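Local coordinates for putative CRISPR-associated endoribonuclease-like protein Cas6nc (Pyrococcus horikoshii, PDB 3QJL) that belongs to the Cas6 family of CRISPR-associated endoribonuclease-like proteins and binds CRISPR RNA, probably serving prokaryotic adaptive immunity against viruses and other mobile genetic elements, at residues L197-S201 with S202-G206; L47-P50 with H51-T55; Y26-Y29 with S30-E34. All coordinates share one frame; numbering follows the deposited sequence.

Contact 1. Residues L197-S201 with S202-G206. With nucleotides of chain D.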
ATOM      1  N   LEU A 197      -2.577   1.885  14.762  1.00 42.27           N
ATOM      2  CA  LEU A 197      -3.744   2.645  15.214  1.00 46.02           C
ATOM      3  C   LEU A 197      -3.694   2.926  16.701  1.00 45.61           C
ATOM      4  O   LEU A 197      -3.310   2.067  17.504  1.00 43.86           O
ATOM      5  CB  LEU A 197      -5.041   1.926  14.853  1.00 44.94           C
ATOM      6  CG  LEU A 197      -5.224   1.795  13.347  1.00 43.54           C
ATOM      7  CD1 LEU A 197      -6.183   0.691  13.053  1.00 49.21           C
ATOM      8  CD2 LEU A 197      -5.680   3.110  12.738  1.00 38.48           C
ATOM      9  N   MET A 198      -4.065   4.147  17.061  1.00 39.03           N
ATOM     10  CA  MET A 198      -4.177   4.491  18.456  1.00 50.37           C
ATOM     11  C   MET A 198      -5.621   4.267  18.861  1.00 50.84           C
ATOM     12  O   MET A 198      -6.506   4.980  18.402  1.00 53.77           O
ATOM     13  CB  MET A 198      -3.798   5.951  18.675  1.00 53.77           C
ATOM     14  CG  MET A 198      -3.832   6.376  20.136  1.00 60.66           C
ATOM     15  SD  MET A 198      -3.076   7.986  20.418  1.00 68.81           S
ATOM     16  CE  MET A 198      -3.952   8.999  19.212  1.00 45.91           C
ATOM     17  N   VAL A 199      -5.861   3.257  19.692  1.00 50.52           N
ATOM     18  CA  VAL A 199      -7.199   3.009  20.214  1.00 56.22           C
ATOM     19  C   VAL A 199      -7.183   3.316  21.703  1.00 59.15           C
ATOM     20  O   VAL A 199      -6.506   2.650  22.492  1.00 60.99           O
ATOM     21  CB  VAL A 199      -7.738   1.571  19.902  1.00 54.41           C
ATOM     22  CG1 VAL A 199      -6.931   0.907  18.805  1.00 48.29           C
ATOM     23  CG2 VAL A 199      -7.782   0.694  21.150  1.00 54.48           C
ATOM     24  N   GLY A 200      -7.902   4.366  22.073  1.00 55.57           N
ATOM     25  CA  GLY A 200      -7.859   4.851  23.433  1.00 61.13           C
ATOM     26  C   GLY A 200      -6.483   5.382  23.772  1.00 60.86           C
ATOM     27  O   GLY A 200      -5.933   6.227  23.063  1.00 65.61           O
ATOM     28  N   SER A 201      -5.924   4.882  24.864  1.00 62.17           N
ATOM     29  CA  SER A 201      -4.608   5.318  25.315  1.00 68.46           C
ATOM     30  C   SER A 201      -3.503   4.412  24.786  1.00 64.98           C
ATOM     31  O   SER A 201      -2.339   4.588  25.123  1.00 68.83           O
ATOM     32  CB  SER A 201      -4.568   5.356  26.846  1.00 77.70           C
ATOM     33  OG  SER A 201      -5.201   4.213  27.409  1.00 76.56           O
ATOM     34  N   SER A 202      -3.872   3.442  23.955  1.00 68.82           N
ATOM     35  CA  SER A 202      -2.930   2.416  23.507  1.00 64.29           C
ATOM     36  C   SER A 202      -2.586   2.532  22.035  1.00 59.15           C
ATOM     37  O   SER A 202      -3.037   3.445  21.341  1.00 59.26           O
ATOM     38  CB  SER A 202      -3.485   1.009  23.763  1.00 63.41           C
ATOM     39  OG  SER A 202      -3.501   0.694  25.143  1.00 70.62           O
ATOM     40  N   TYR A 203      -1.769   1.589  21.577  1.00 57.70           N
ATOM     41  CA  TYR A 203      -1.393   1.495  20.177  1.00 53.55           C
ATOM     42  C   TYR A 203      -1.546   0.062  19.728  1.00 51.76           C
ATOM     43  O   TYR A 203      -1.039  -0.854  20.375  1.00 52.95           O
ATOM     44  CB  TYR A 203       0.050   1.963  19.967  1.00 55.32           C
ATOM     45  CG  TYR A 203       0.182   3.463  19.972  1.00 54.83           C
ATOM     46  CD1 TYR A 203      -0.179   4.205  18.859  1.00 53.47           C
ATOM     47  CD2 TYR A 203       0.650   4.141  21.089  1.00 53.05           C
ATOM     48  CE1 TYR A 203      -0.083   5.576  18.852  1.00 53.69           C
ATOM     49  CE2 TYR A 203       0.756   5.521  21.089  1.00 51.21           C
ATOM     50  CZ  TYR A 203       0.385   6.234  19.965  1.00 54.24           C
ATOM     51  OH  TYR A 203       0.471   7.613  19.935  1.00 49.52           O
ATOM     52  N   ILE A 204      -2.267  -0.137  18.632  1.00 47.45           N
ATOM     53  CA  ILE A 204      -2.391  -1.470  18.061  1.00 46.86           C
ATOM     54  C   ILE A 204      -1.941  -1.431  16.611  1.00 45.41           C
ATOM     55  O   ILE A 204      -2.283  -0.502  15.877  1.00 48.49           O
ATOM     56  CB  ILE A 204      -3.825  -2.014  18.167  1.00 53.95           C
ATOM     57  CG1 ILE A 204      -4.360  -1.851  19.593  1.00 50.31           C
ATOM     58  CG2 ILE A 204      -3.867  -3.474  17.737  1.00 55.84           C
ATOM     59  CD1 ILE A 204      -5.734  -2.456  19.801  1.00 55.18           C
ATOM     60  N   ARG A 205      -1.142  -2.419  16.216  1.00 45.24           N
ATOM     61  CA  ARG A 205      -0.565  -2.470  14.876  1.00 44.89           C
ATOM     62  C   ARG A 205      -1.112  -3.695  14.183  1.00 45.11           C
ATOM     63  O   ARG A 205      -1.227  -4.759  14.794  1.00 47.75           O
ATOM     64  CB  ARG A 205       0.962  -2.572  14.940  1.00 48.54           C
ATOM     65  CG  ARG A 205       1.705  -1.302  15.364  1.00 49.40           C
ATOM     66  CD  ARG A 205       3.202  -1.572  15.570  1.00 45.50           C
ATOM     67  NE  ARG A 205       3.915  -0.401  16.079  1.00 47.82           N
ATOM     68  CZ  ARG A 205       5.054   0.070  15.562  1.00 59.09           C
ATOM     69  NH1 ARG A 205       5.628  -0.523  14.513  1.00 49.94           N
ATOM     70  NH2 ARG A 205       5.629   1.144  16.090  1.00 56.75           N
ATOM     71  N   GLY A 206      -1.441  -3.560  12.907  1.00 40.74           N
ATOM     72  CA  GLY A 206      -2.110  -4.637  12.203  1.00 39.32           C
ATOM     73  C   GLY A 206      -1.818  -4.609  10.720  1.00 41.26           C
ATOM     74  O   GLY A 206      -1.048  -3.774  10.246  1.00 40.23           O
TER
ATOM     75  P     G D  11       9.158   1.441  23.275  1.00 79.75           P
ATOM     76  OP1   G D  11      10.294   2.260  22.770  1.00 66.77           O
ATOM     77  OP2   G D  11       9.357   0.619  24.493  1.00 82.38           O
ATOM     78  O5'   G D  11       7.853   2.349  23.437  1.00 79.01           O
ATOM     79  C5'   G D  11       7.926   3.656  24.000  1.00 81.59           C
ATOM     80  C4'   G D  11       6.555   4.284  24.157  1.00 92.39           C
ATOM     81  O4'   G D  11       5.691   3.847  23.067  1.00 84.19           O
ATOM     82  C3'   G D  11       5.816   3.944  25.455  1.00102.50           C
ATOM     83  O3'   G D  11       5.063   5.079  25.886  1.00104.93           O
ATOM     84  C2'   G D  11       4.855   2.838  25.022  1.00103.36           C
ATOM     85  O2'   G D  11       3.696   2.719  25.826  1.00100.84           O
ATOM     86  C1'   G D  11       4.513   3.262  23.594  1.00 89.16           C
ATOM     87  N9    G D  11       4.127   2.146  22.722  1.00 85.00           N
ATOM     88  C8    G D  11       3.915   0.813  23.028  1.00 86.53           C
ATOM     89  N7    G D  11       3.580   0.084  21.992  1.00 71.87           N
ATOM     90  C5    G D  11       3.573   0.998  20.948  1.00 68.15           C
ATOM     91  C6    G D  11       3.289   0.811  19.576  1.00 63.29           C
ATOM     92  O6    G D  11       2.975  -0.228  18.993  1.00 65.82           O
ATOM     93  N1    G D  11       3.403   2.006  18.882  1.00 61.81           N
ATOM     94  C2    G D  11       3.747   3.214  19.454  1.00 67.78           C
ATOM     95  N2    G D  11       3.813   4.256  18.626  1.00 65.60           N
ATOM     96  N3    G D  11       4.016   3.415  20.729  1.00 62.32           N
ATOM     97  C4    G D  11       3.907   2.262  21.391  1.00 70.91           C
ATOM     98  P     A D  10       8.568   3.297  17.125  1.00 55.93           P
ATOM     99  OP1   A D  10       8.764   4.640  17.717  1.00 50.14           O
ATOM    100  OP2   A D  10       9.627   2.738  16.239  1.00 52.25           O
ATOM    101  O5'   A D  10       8.230   2.240  18.269  1.00 53.78           O
ATOM    102  C5'   A D  10       7.396   2.587  19.372  1.00 63.35           C
ATOM    103  C4'   A D  10       7.362   1.489  20.410  1.00 69.62           C
ATOM    104  O4'   A D  10       6.520   0.395  19.929  1.00 68.37           O
ATOM    105  C3'   A D  10       8.725   0.861  20.737  1.00 67.89           C
ATOM    106  O3'   A D  10       8.740   0.431  22.101  1.00 73.78           O
ATOM    107  C2'   A D  10       8.728  -0.367  19.842  1.00 64.36           C
ATOM    108  O2'   A D  10       9.622  -1.384  20.244  1.00 68.95           O
ATOM    109  C1'   A D  10       7.269  -0.805  19.964  1.00 68.05           C
ATOM    110  N9    A D  10       6.812  -1.698  18.895  1.00 57.10           N
ATOM    111  C8    A D  10       7.305  -1.784  17.620  1.00 59.63           C
ATOM    112  N7    A D  10       6.742  -2.708  16.888  1.00 56.33           N
ATOM    113  C5    A D  10       5.824  -3.277  17.748  1.00 56.62           C
ATOM    114  C6    A D  10       4.907  -4.315  17.554  1.00 56.44           C
ATOM    115  N6    A D  10       4.801  -4.956  16.387  1.00 51.00           N
ATOM    116  N1    A D  10       4.115  -4.659  18.603  1.00 55.35           N
ATOM    117  C2    A D  10       4.255  -3.992  19.758  1.00 56.77           C
ATOM    118  N3    A D  10       5.089  -2.990  20.056  1.00 63.39           N
ATOM    119  C4    A D  10       5.858  -2.677  18.993  1.00 58.00           C
ATOM    120  P     A D   9       6.793   7.710  12.509  1.00 53.72           P
ATOM    121  OP1   A D   9       7.786   8.446  13.325  1.00 55.01           O
ATOM    122  OP2   A D   9       7.143   7.346  11.102  1.00 46.86           O
ATOM    123  O5'   A D   9       6.308   6.421  13.305  1.00 49.28           O
ATOM    124  C5'   A D   9       5.971   6.507  14.687  1.00 45.10           C
ATOM    125  C4'   A D   9       5.861   5.144  15.309  1.00 49.32           C
ATOM    126  O4'   A D   9       4.763   4.434  14.668  1.00 49.94           O
ATOM    127  C3'   A D   9       7.097   4.266  15.146  1.00 43.04           C
ATOM    128  O3'   A D   9       7.206   3.364  16.257  1.00 54.33           O
ATOM    129  C2'   A D   9       6.783   3.488  13.872  1.00 49.81           C
ATOM    130  O2'   A D   9       7.440   2.241  13.759  1.00 48.78           O
ATOM    131  C1'   A D   9       5.252   3.324  13.943  1.00 50.79           C
ATOM    132  N9    A D   9       4.616   3.328  12.621  1.00 43.42           N
ATOM    133  C8    A D   9       4.695   4.357  11.713  1.00 48.02           C
ATOM    134  N7    A D   9       4.106   4.132  10.567  1.00 46.09           N
ATOM    135  C5    A D   9       3.611   2.849  10.720  1.00 42.09           C
ATOM    136  C6    A D   9       2.876   2.040   9.844  1.00 38.68           C
ATOM    137  N6    A D   9       2.512   2.425   8.617  1.00 38.82           N
ATOM    138  N1    A D   9       2.542   0.813  10.285  1.00 38.86           N
ATOM    139  C2    A D   9       2.912   0.445  11.520  1.00 37.74           C
ATOM    140  N3    A D   9       3.594   1.119  12.439  1.00 39.44           N
ATOM    141  C4    A D   9       3.923   2.332  11.971  1.00 42.28           C
TER
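Met-198 and G11 of chain D take opposite faces of the Tyr-203 ring. On the protein side, Met-198 CG lies over the rim; with CG opposite the backbone N (chi1 -177°) and the chain straight on through chi2, SD is carried along the ring toward the hydroxyl end. SD stands 4.6 Å from the centroid of the Tyr-203 ring in an oblique Met-aromatic contact, while Met-198 CB reaches Tyr-203 CE1 at 3.7 Å. On the RNA side the guanine covers the ring, with N2 of G11 of chain D over its centre and C2 of the same base 3.6 Å from Tyr-203 CG.

Two residues on, Arg-205 reaches into the RNA with its chain extended from CG to NE. Its NE donates to O6 of G11 of chain D over 3.1 Å. The guanidinium is sandwiched between two adenosines of chain D: N7 of A10 sits over one face and N3 of A9 over the other, while NH2 makes weak bonds to the ribose O2' and O3' of A9.

Both residues are presented by a beta-hairpin in the C-terminal RAMP domain of this Cas6 protein, at the start of strand 204-215. Leu-197 and Ile-204 form its antiparallel hydrogen-bonded pair, the nearly straight bonds Leu-197 N to Ile-204 O and Ile-204 N to Leu-197 O measuring 2.7 Å each. A type II' turn runs from Val-199 to Ser-202, with Gly-200 at its positive-phi second position, closed by Ser-202 N donating to Val-199 O at 3.1 Å. The reverse bond, from Val-199 N to Ser-202 O, is weak. Val-199 CG1 packs on Ile-204 CD1 at 3.7 Å. Further out, Asn-23 OD1 receives Met-198 N and Asp-152 OD2 receives Arg-205 N.

Contact 2. Residues L47-P50 with H51-T55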
ATOM      1  N   LEU A  47     -21.220  -6.973  22.452  1.00 52.69           N
ATOM      2  CA  LEU A  47     -20.408  -6.035  21.706  1.00 48.28           C
ATOM      3  C   LEU A  47     -19.080  -5.799  22.404  1.00 51.51           C
ATOM      4  O   LEU A  47     -18.036  -5.698  21.759  1.00 58.60           O
ATOM      5  CB  LEU A  47     -21.142  -4.700  21.570  1.00 47.92           C
ATOM      6  CG  LEU A  47     -22.379  -4.614  20.681  1.00 47.18           C
ATOM      7  CD1 LEU A  47     -22.655  -3.154  20.376  1.00 47.76           C
ATOM      8  CD2 LEU A  47     -22.195  -5.383  19.396  1.00 39.42           C
ATOM      9  N   SER A  48     -19.139  -5.715  23.726  1.00 49.67           N
ATOM     10  CA  SER A  48     -18.021  -5.288  24.543  1.00 46.74           C
ATOM     11  C   SER A  48     -17.116  -6.466  24.882  1.00 55.27           C
ATOM     12  O   SER A  48     -16.065  -6.294  25.504  1.00 55.23           O
ATOM     13  CB  SER A  48     -18.544  -4.637  25.826  1.00 51.95           C
ATOM     14  OG  SER A  48     -19.265  -5.574  26.618  1.00 54.91           O
ATOM     15  N   SER A  49     -17.521  -7.664  24.470  1.00 52.50           N
ATOM     16  CA  SER A  49     -16.703  -8.849  24.704  1.00 51.23           C
ATOM     17  C   SER A  49     -15.456  -8.839  23.826  1.00 59.00           C
ATOM     18  O   SER A  49     -15.484  -8.345  22.695  1.00 62.68           O
ATOM     19  CB  SER A  49     -17.504 -10.115  24.437  1.00 52.04           C
ATOM     20  OG  SER A  49     -16.775 -11.267  24.810  1.00 50.83           O
ATOM     21  N   PRO A  50     -14.345  -9.359  24.368  1.00 61.18           N
ATOM     22  CA  PRO A  50     -13.050  -9.555  23.706  1.00 59.01           C
ATOM     23  C   PRO A  50     -13.070 -10.672  22.661  1.00 62.55           C
ATOM     24  O   PRO A  50     -12.197 -10.730  21.782  1.00 61.21           O
ATOM     25  CB  PRO A  50     -12.135  -9.967  24.863  1.00 57.62           C
ATOM     26  CG  PRO A  50     -12.796  -9.464  26.079  1.00 57.63           C
ATOM     27  CD  PRO A  50     -14.253  -9.605  25.815  1.00 62.32           C
ATOM     28  N   HIS A  51     -14.061 -11.549  22.758  1.00 58.30           N
ATOM     29  CA  HIS A  51     -14.101 -12.754  21.936  1.00 54.81           C
ATOM     30  C   HIS A  51     -14.484 -12.545  20.478  1.00 51.84           C
ATOM     31  O   HIS A  51     -14.487 -13.493  19.692  1.00 50.85           O
ATOM     32  CB  HIS A  51     -14.987 -13.799  22.582  1.00 60.89           C
ATOM     33  CG  HIS A  51     -14.430 -14.342  23.854  1.00 66.15           C
ATOM     34  ND1 HIS A  51     -15.141 -14.351  25.034  1.00 63.02           N
ATOM     35  CD2 HIS A  51     -13.225 -14.897  24.133  1.00 64.88           C
ATOM     36  CE1 HIS A  51     -14.402 -14.890  25.985  1.00 65.80           C
ATOM     37  NE2 HIS A  51     -13.237 -15.236  25.463  1.00 71.35           N
ATOM     38  N   GLY A  52     -14.789 -11.305  20.110  1.00 51.35           N
ATOM     39  CA  GLY A  52     -15.127 -11.014  18.733  1.00 50.31           C
ATOM     40  C   GLY A  52     -16.500 -11.479  18.296  1.00 50.26           C
ATOM     41  O   GLY A  52     -16.642 -12.311  17.404  1.00 50.77           O
ATOM     42  N   PHE A  53     -17.525 -10.980  18.970  1.00 52.30           N
ATOM     43  CA  PHE A  53     -18.882 -11.263  18.546  1.00 47.95           C
ATOM     44  C   PHE A  53     -19.288 -10.507  17.292  1.00 45.64           C
ATOM     45  O   PHE A  53     -20.281 -10.831  16.669  1.00 48.90           O
ATOM     46  CB  PHE A  53     -19.849 -11.029  19.690  1.00 44.79           C
ATOM     47  CG  PHE A  53     -19.861 -12.149  20.672  1.00 49.11           C
ATOM     48  CD1 PHE A  53     -20.751 -13.202  20.528  1.00 50.55           C
ATOM     49  CD2 PHE A  53     -18.953 -12.180  21.707  1.00 47.64           C
ATOM     50  CE1 PHE A  53     -20.755 -14.246  21.414  1.00 43.70           C
ATOM     51  CE2 PHE A  53     -18.947 -13.227  22.599  1.00 50.83           C
ATOM     52  CZ  PHE A  53     -19.851 -14.264  22.452  1.00 49.13           C
ATOM     53  N   TRP A  54     -18.493  -9.526  16.895  1.00 48.18           N
ATOM     54  CA  TRP A  54     -18.794  -8.793  15.674  1.00 47.66           C
ATOM     55  C   TRP A  54     -17.560  -8.059  15.139  1.00 45.79           C
ATOM     56  O   TRP A  54     -16.509  -8.065  15.768  1.00 47.83           O
ATOM     57  CB  TRP A  54     -19.901  -7.785  15.965  1.00 44.22           C
ATOM     58  CG  TRP A  54     -19.495  -6.771  16.993  1.00 44.99           C
ATOM     59  CD1 TRP A  54     -18.972  -7.016  18.236  1.00 44.60           C
ATOM     60  CD2 TRP A  54     -19.577  -5.349  16.867  1.00 40.36           C
ATOM     61  NE1 TRP A  54     -18.728  -5.829  18.888  1.00 44.66           N
ATOM     62  CE2 TRP A  54     -19.092  -4.791  18.067  1.00 42.14           C
ATOM     63  CE3 TRP A  54     -20.016  -4.492  15.855  1.00 36.19           C
ATOM     64  CZ2 TRP A  54     -19.036  -3.422  18.281  1.00 43.82           C
ATOM     65  CZ3 TRP A  54     -19.951  -3.131  16.066  1.00 39.85           C
ATOM     66  CH2 TRP A  54     -19.468  -2.607  17.268  1.00 42.81           C
ATOM     67  N   THR A  55     -17.708  -7.423  13.981  1.00 43.72           N
ATOM     68  CA  THR A  55     -16.686  -6.538  13.450  1.00 42.74           C
ATOM     69  C   THR A  55     -17.332  -5.320  12.862  1.00 47.24           C
ATOM     70  O   THR A  55     -18.541  -5.288  12.628  1.00 46.26           O
ATOM     71  CB  THR A  55     -15.933  -7.128  12.258  1.00 42.24           C
ATOM     72  OG1 THR A  55     -15.754  -8.533  12.423  1.00 47.14           O
ATOM     73  CG2 THR A  55     -14.599  -6.465  12.143  1.00 44.27           C
TER
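Trp-54 turns its CG between the backbone N and the carbonyl carbon (chi1 62°), while Leu-47 sets CG beside its own N (chi1 -70°), and the CD2 branch of Leu-47 comes to lie over one face of the indole. The two close a loop between helix 41-47 and strand 55-60, the first helix-to-strand connection of the N-terminal ferredoxin-like domain. Leu-47 CD2 stands 3.5 Å from the centroid of the five-membered ring of Trp-54, almost on its normal, a CH-pi contact over the face. At the ring's edge, Trp-54 NE1 donates to Leu-47 O over 3.0 Å, lying in the carbonyl plane on a lone pair. One indole therefore packs on the side chain of the last helical residue and also satisfies its carbonyl. Around the pair, Ile-94 of helix 88-100 touches both side chains.

At the tip of the loop, Ser-49 OG accepts a weak bond from His-51 N, the pairing of an ST turn. Next to it, Gly-52 takes a left-handed backbone conformation, and the carbonyls of His-51 and Gly-52 both receive Arg-171. The ring of Phe-53 presents its edge to the serine, with CE2 of Phe-53 3.7 Å from Ser-49 OG.

Contact 3. Residues Y26-Y29 with S30-E34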
ATOM      1  N   TYR A  26     -11.670   3.555  18.610  1.00 50.16           N
ATOM      2  CA  TYR A  26     -12.282   3.531  19.923  1.00 50.90           C
ATOM      3  C   TYR A  26     -13.543   4.394  19.985  1.00 53.85           C
ATOM      4  O   TYR A  26     -14.540   4.009  20.599  1.00 49.22           O
ATOM      5  CB  TYR A  26     -11.296   3.944  21.016  1.00 50.76           C
ATOM      6  CG  TYR A  26     -11.790   3.503  22.360  1.00 56.86           C
ATOM      7  CD1 TYR A  26     -11.796   2.153  22.701  1.00 56.12           C
ATOM      8  CD2 TYR A  26     -12.315   4.417  23.264  1.00 64.00           C
ATOM      9  CE1 TYR A  26     -12.278   1.724  23.924  1.00 57.88           C
ATOM     10  CE2 TYR A  26     -12.810   4.003  24.491  1.00 71.21           C
ATOM     11  CZ  TYR A  26     -12.785   2.653  24.819  1.00 71.62           C
ATOM     12  OH  TYR A  26     -13.270   2.234  26.042  1.00 76.51           O
ATOM     13  N   GLU A  27     -13.491   5.563  19.356  1.00 52.82           N
ATOM     14  CA  GLU A  27     -14.626   6.472  19.360  1.00 54.43           C
ATOM     15  C   GLU A  27     -15.860   5.817  18.740  1.00 55.85           C
ATOM     16  O   GLU A  27     -16.936   5.787  19.347  1.00 53.16           O
ATOM     17  CB  GLU A  27     -14.279   7.755  18.611  1.00 55.30           C
ATOM     18  CG  GLU A  27     -14.456   9.013  19.439  1.00 63.19           C
ATOM     19  CD  GLU A  27     -13.393  10.054  19.133  1.00 81.22           C
ATOM     20  OE1 GLU A  27     -12.198   9.675  18.994  1.00 86.91           O
ATOM     21  OE2 GLU A  27     -13.755  11.249  19.023  1.00 75.23           O
ATOM     22  N   VAL A  28     -15.701   5.302  17.527  1.00 48.28           N
ATOM     23  CA  VAL A  28     -16.798   4.635  16.859  1.00 49.14           C
ATOM     24  C   VAL A  28     -17.312   3.484  17.717  1.00 48.63           C
ATOM     25  O   VAL A  28     -18.498   3.400  18.000  1.00 51.20           O
ATOM     26  CB  VAL A  28     -16.400   4.123  15.462  1.00 47.61           C
ATOM     27  CG1 VAL A  28     -17.479   3.190  14.921  1.00 42.97           C
ATOM     28  CG2 VAL A  28     -16.175   5.293  14.514  1.00 39.15           C
ATOM     29  N   TYR A  29     -16.417   2.610  18.145  1.00 47.87           N
ATOM     30  CA  TYR A  29     -16.824   1.458  18.936  1.00 50.91           C
ATOM     31  C   TYR A  29     -17.592   1.820  20.196  1.00 52.48           C
ATOM     32  O   TYR A  29     -18.656   1.273  20.452  1.00 55.40           O
ATOM     33  CB  TYR A  29     -15.623   0.633  19.339  1.00 46.17           C
ATOM     34  CG  TYR A  29     -15.840  -0.156  20.605  1.00 45.60           C
ATOM     35  CD1 TYR A  29     -15.545   0.388  21.848  1.00 44.73           C
ATOM     36  CD2 TYR A  29     -16.322  -1.456  20.557  1.00 48.00           C
ATOM     37  CE1 TYR A  29     -15.728  -0.338  23.008  1.00 45.67           C
ATOM     38  CE2 TYR A  29     -16.500  -2.196  21.714  1.00 50.18           C
ATOM     39  CZ  TYR A  29     -16.205  -1.629  22.935  1.00 48.60           C
ATOM     40  OH  TYR A  29     -16.389  -2.360  24.084  1.00 51.54           O
ATOM     41  N   SER A  30     -17.037   2.717  20.997  1.00 51.78           N
ATOM     42  CA  SER A  30     -17.635   3.066  22.276  1.00 49.61           C
ATOM     43  C   SER A  30     -18.970   3.760  22.062  1.00 55.52           C
ATOM     44  O   SER A  30     -19.911   3.593  22.856  1.00 54.72           O
ATOM     45  CB  SER A  30     -16.696   3.979  23.054  1.00 54.45           C
ATOM     46  OG  SER A  30     -16.628   5.245  22.419  1.00 58.94           O
ATOM     47  N   GLN A  31     -19.046   4.545  20.993  1.00 51.88           N
ATOM     48  CA  GLN A  31     -20.274   5.246  20.625  1.00 49.77           C
ATOM     49  C   GLN A  31     -21.417   4.274  20.305  1.00 55.16           C
ATOM     50  O   GLN A  31     -22.532   4.410  20.813  1.00 60.89           O
ATOM     51  CB  GLN A  31     -20.008   6.152  19.429  1.00 49.21           C
ATOM     52  CG  GLN A  31     -20.525   7.551  19.586  1.00 53.15           C
ATOM     53  CD  GLN A  31     -19.552   8.571  19.070  1.00 61.54           C
ATOM     54  OE1 GLN A  31     -19.906   9.450  18.278  1.00 63.29           O
ATOM     55  NE2 GLN A  31     -18.305   8.464  19.519  1.00 60.52           N
ATOM     56  N   ILE A  32     -21.140   3.302  19.445  1.00 52.42           N
ATOM     57  CA  ILE A  32     -22.107   2.256  19.162  1.00 49.88           C
ATOM     58  C   ILE A  32     -22.501   1.523  20.451  1.00 52.40           C
ATOM     59  O   ILE A  32     -23.684   1.380  20.751  1.00 54.77           O
ATOM     60  CB  ILE A  32     -21.557   1.265  18.139  1.00 45.57           C
ATOM     61  CG1 ILE A  32     -21.697   1.831  16.733  1.00 43.84           C
ATOM     62  CG2 ILE A  32     -22.247  -0.060  18.250  1.00 39.82           C
ATOM     63  CD1 ILE A  32     -21.050   0.947  15.675  1.00 41.32           C
ATOM     64  N   LEU A  33     -21.515   1.088  21.230  1.00 51.70           N
ATOM     65  CA  LEU A  33     -21.783   0.386  22.486  1.00 54.29           C
ATOM     66  C   LEU A  33     -22.813   1.137  23.340  1.00 55.22           C
ATOM     67  O   LEU A  33     -23.790   0.562  23.806  1.00 52.36           O
ATOM     68  CB  LEU A  33     -20.490   0.199  23.280  1.00 46.28           C
ATOM     69  CG  LEU A  33     -20.633  -0.810  24.408  1.00 47.04           C
ATOM     70  CD1 LEU A  33     -21.042  -2.159  23.849  1.00 48.30           C
ATOM     71  CD2 LEU A  33     -19.357  -0.932  25.192  1.00 47.52           C
ATOM     72  N   GLU A  34     -22.570   2.429  23.529  1.00 58.01           N
ATOM     73  CA  GLU A  34     -23.444   3.317  24.283  1.00 55.18           C
ATOM     74  C   GLU A  34     -24.857   3.314  23.708  1.00 61.95           C
ATOM     75  O   GLU A  34     -25.841   3.148  24.439  1.00 57.75           O
ATOM     76  CB  GLU A  34     -22.854   4.725  24.236  1.00 55.91           C
ATOM     77  CG  GLU A  34     -23.726   5.836  24.748  1.00 66.39           C
ATOM     78  CD  GLU A  34     -23.038   7.194  24.626  1.00 88.96           C
ATOM     79  OE1 GLU A  34     -23.233   8.037  25.531  1.00105.26           O
ATOM     80  OE2 GLU A  34     -22.303   7.419  23.629  1.00 70.29           O
TER
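Tyr-29 and Leu-33 run out alongside each other, one turn apart on helix 25-39, the first helix of the N-terminal ferredoxin-like domain. Both swing CG away from the backbone N, Tyr-29 with chi1 154° and Leu-33 with chi1 -166°, and this carries the tyrosine ring and the leucine branches outward together. Leu-33 reaches the phenol with a single branch: its CD2 is 3.5 Å from Tyr-29 OH and 3.9 Å from Tyr-29 CZ, approaching the ring obliquely. The outer surroundings of this row are Ser-48, which both side chains touch, and the helix 41-47, on which Leu-33 packs.

Val-28 and Ile-32 repeat the spacing on a neighbouring, buried flank. Their closest side-chain atoms, Val-28 CG1 and Ile-32 CD1, are a looser 4.3 Å apart. Val-28 also meets Phe-56 and Ile-59 of strand 55-60, so this flank faces the sheet.

Glu-27 and Gln-31 extend in the same direction on a more polar side, each bent at its second torsion. Their polar ends are held from elsewhere: Glu-27 OE2 accepts from Gly-107 N and Gln-31 OE1 from Lys-105 N, so one turn of helix grips the backbone at and just beyond the strand 103-106.

Ser-30 folds its hydroxyl back against the helix, with OG between the backbone N and the carbonyl carbon (chi1 69°). There it sits 3.0 Å from Tyr-26 O and 3.1 Å from Glu-27 O, and its one proton has a choice of the two carbonyls. Tyr-26 O is also the regular helical acceptor of Ser-30 N, at 2.8 Å. The ring of Tyr-26 lays one face toward Ser-30, bringing Tyr-26 CE2 to 4.1 Å from Ser-30 CB.

In the fold
Contacts 2 and 3 belong to one N-terminal domain and share an interior: Leu-47 packs on Ile-32 and Leu-33, and Tyr-29 OH comes within 3.4 Å of Ser-48 CA. Their chemistry is mostly apolar packing between helices and sheet, with polar groups spent on backbone atoms. Contact 1, in the C-terminal domain, is a partly exposed hairpin whose Tyr-203 and Arg-205 meet RNA bases and a ribose, whereas the nearest atoms of the other two are about 10 Å from the nucleic acid. Contact 1 nevertheless touches contact 3 across the domain boundary, where Gly-200 N meets Tyr-26 CB at 3.6 Å; contacts 1 and 2 remain about 11 Å apart at their nearest atoms.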